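Thiol:disulfide interchange protein (PDB 4OD7) probably acts as a periplasmic thioredoxin-fold oxidoreductase that introduces disulfide bonds into folding proteins, including maturing virulence factors. Local coordinates at residues A[62-67]-A[138-143]. The protein carries 1 engineered substitution. Numbering follows the deposited sequence.
Sequences HVDFLG and QQQNAV
With CG opposite its own carbonyl carbon (chi1 -69°) and the chain extended beyond, Gln139 reaches from its helix to the backbone of His62, while Val143, its CG1 anti to the backbone N (chi1 166°), places CG2 against Val63 and CG1 beside Phe65. The amide oxygen OE1 of Gln139 accepts the N-H of His62 at 2.7 Å from N, in the carbonyl plane and on a lone pair, and the bond is nearly straight. NE2 of Gln139 bonds the carbonyl oxygen of Leu135, and the two bonds together probably fix the rotation of the buried amide. CG2 of Val143 rests 3.8 Å from CG1 of Val63, the two side chains crossing at about a right angle; CG1 of Val143 meets the edge of the Phe65 ring at CE2, 4.0 Å away. Val63 CG2 covers one face of that ring, and Phe65 also packs on the backbone of the bound peptide. Gln140 NE2 gives a weak hydrogen bond to Asp64 OD2 (3.4 Å), whereas OD1 of Asp64 is hydrogen-bonded to OG1 of Thr74, which also bonds ND1 of His62. The contact thus joins edge strand 58-62 and the loop before helix 70-83 to helix 130-145, whose Val143 also packs on Phe27 of strand 24-28.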
loop_
_atom_site.group_PDB
_atom_site.type_symbol
_atom_site.label_atom_id
_atom_site.label_comp_id
_atom_site.label_asym_id
_atom_site.label_seq_id
_atom_site.Cartn_x
_atom_site.Cartn_y
_atom_site.Cartn_z
ATOM N N HIS A 62 -4.313 -1.823 -2.949
ATOM C CA HIS A 62 -3.545 -2.496 -3.990
ATOM C C HIS A 62 -3.998 -1.996 -5.381
ATOM O O HIS A 62 -5.183 -1.625 -5.609
ATOM C CB HIS A 62 -3.709 -4.006 -3.883
ATOM C CG HIS A 62 -2.783 -4.773 -4.776
ATOM N ND1 HIS A 62 -3.062 -5.040 -6.098
ATOM C CD2 HIS A 62 -1.585 -5.349 -4.523
ATOM C CE1 HIS A 62 -2.070 -5.742 -6.625
ATOM N NE2 HIS A 62 -1.160 -5.942 -5.690
ATOM N N VAL A 63 -3.027 -1.917 -6.287
ATOM C CA VAL A 63 -3.302 -1.436 -7.621
ATOM C C VAL A 63 -3.402 -2.594 -8.640
ATOM O O VAL A 63 -2.735 -3.594 -8.530
ATOM C CB VAL A 63 -2.210 -0.429 -8.077
ATOM C CG1 VAL A 63 -2.070 0.749 -7.077
ATOM C CG2 VAL A 63 -0.881 -1.127 -8.312
ATOM N N ASP A 64 -4.227 -2.413 -9.661
ATOM C CA ASP A 64 -4.481 -3.451 -10.641
ATOM C C ASP A 64 -3.484 -3.449 -11.747
ATOM O O ASP A 64 -3.370 -4.442 -12.456
ATOM C CB ASP A 64 -5.851 -3.279 -11.291
ATOM C CG ASP A 64 -7.012 -3.546 -10.367
ATOM O OD1 ASP A 64 -6.846 -3.975 -9.205
ATOM O OD2 ASP A 64 -8.126 -3.257 -10.829
ATOM N N PHE A 65 -2.780 -2.330 -11.914
ATOM C CA PHE A 65 -2.133 -2.049 -13.188
ATOM C C PHE A 65 -0.741 -2.645 -13.365
ATOM O O PHE A 65 -0.182 -2.554 -14.451
ATOM C CB PHE A 65 -2.095 -0.523 -13.485
ATOM C CG PHE A 65 -1.461 0.351 -12.411
ATOM C CD1 PHE A 65 -0.100 0.486 -12.304
ATOM C CD2 PHE A 65 -2.248 1.101 -11.578
ATOM C CE1 PHE A 65 0.451 1.292 -11.352
ATOM C CE2 PHE A 65 -1.693 1.905 -10.622
ATOM C CZ PHE A 65 -0.340 2.013 -10.515
ATOM N N LEU A 66 -0.209 -3.301 -12.344
ATOM C CA LEU A 66 1.027 -4.035 -12.522
ATOM C C LEU A 66 0.731 -5.518 -12.488
ATOM O O LEU A 66 -0.103 -5.963 -11.722
ATOM C CB LEU A 66 2.037 -3.662 -11.462
ATOM C CG LEU A 66 2.497 -2.192 -11.475
ATOM C CD1 LEU A 66 3.497 -1.928 -10.352
ATOM C CD2 LEU A 66 3.082 -1.827 -12.819
ATOM N N GLY A 67 1.363 -6.254 -13.396
ATOM C CA GLY A 67 1.431 -7.694 -13.332
ATOM C C GLY A 67 0.266 -8.333 -14.029
ATOM O O GLY A 67 -0.786 -7.711 -14.155
ATOM N N GLN A 138 -13.553 -0.181 -3.554
ATOM C CA GLN A 138 -12.929 0.894 -2.792
ATOM C C GLN A 138 -11.520 1.209 -3.283
ATOM O O GLN A 138 -11.138 2.371 -3.355
ATOM C CB GLN A 138 -12.828 0.528 -1.329
ATOM C CG GLN A 138 -12.339 1.707 -0.510
ATOM C CD GLN A 138 -12.647 1.556 0.961
ATOM O OE1 GLN A 138 -13.595 2.137 1.462
ATOM N NE2 GLN A 138 -11.825 0.775 1.665
ATOM N N GLN A 139 -10.756 0.155 -3.547
ATOM C CA GLN A 139 -9.373 0.266 -4.028
ATOM C C GLN A 139 -9.276 0.858 -5.427
ATOM O O GLN A 139 -8.531 1.810 -5.686
ATOM C CB GLN A 139 -8.739 -1.103 -3.993
ATOM C CG GLN A 139 -8.518 -1.573 -2.594
ATOM C CD GLN A 139 -7.920 -2.956 -2.526
ATOM O OE1 GLN A 139 -6.697 -3.124 -2.570
ATOM N NE2 GLN A 139 -8.780 -3.962 -2.399
ATOM N N GLN A 140 -10.072 0.283 -6.318
ATOM C CA GLN A 140 -10.067 0.635 -7.709
ATOM C C GLN A 140 -10.474 2.081 -7.898
ATOM O O GLN A 140 -9.903 2.759 -8.709
ATOM C CB GLN A 140 -11.027 -0.265 -8.459
ATOM C CG GLN A 140 -10.646 -1.742 -8.512
ATOM C CD GLN A 140 -11.770 -2.572 -9.135
ATOM O OE1 GLN A 140 -12.962 -2.279 -8.927
ATOM N NE2 GLN A 140 -11.411 -3.609 -9.898
ATOM N N ASN A 141 -11.470 2.538 -7.139
ATOM C CA ASN A 141 -11.928 3.932 -7.175
ATOM C C ASN A 141 -10.944 4.874 -6.588
ATOM O O ASN A 141 -10.865 6.005 -7.026
ATOM C CB ASN A 141 -13.213 4.127 -6.393
ATOM C CG ASN A 141 -14.402 3.508 -7.035
ATOM O OD1 ASN A 141 -15.353 3.187 -6.344
ATOM N ND2 ASN A 141 -14.390 3.360 -8.351
ATOM N N ALA A 142 -10.222 4.416 -5.562
ATOM C CA ALA A 142 -9.183 5.238 -4.937
ATOM C C ALA A 142 -8.032 5.490 -5.858
ATOM O O ALA A 142 -7.540 6.592 -5.928
ATOM C CB ALA A 142 -8.650 4.565 -3.642
ATOM N N VAL A 143 -7.624 4.460 -6.580
ATOM C CA VAL A 143 -6.531 4.593 -7.537
ATOM C C VAL A 143 -6.913 5.595 -8.620
ATOM O O VAL A 143 -6.099 6.419 -9.023
ATOM C CB VAL A 143 -6.128 3.227 -8.064
ATOM C CG1 VAL A 143 -5.247 3.316 -9.309
ATOM C CG2 VAL A 143 -5.398 2.486 -6.929
#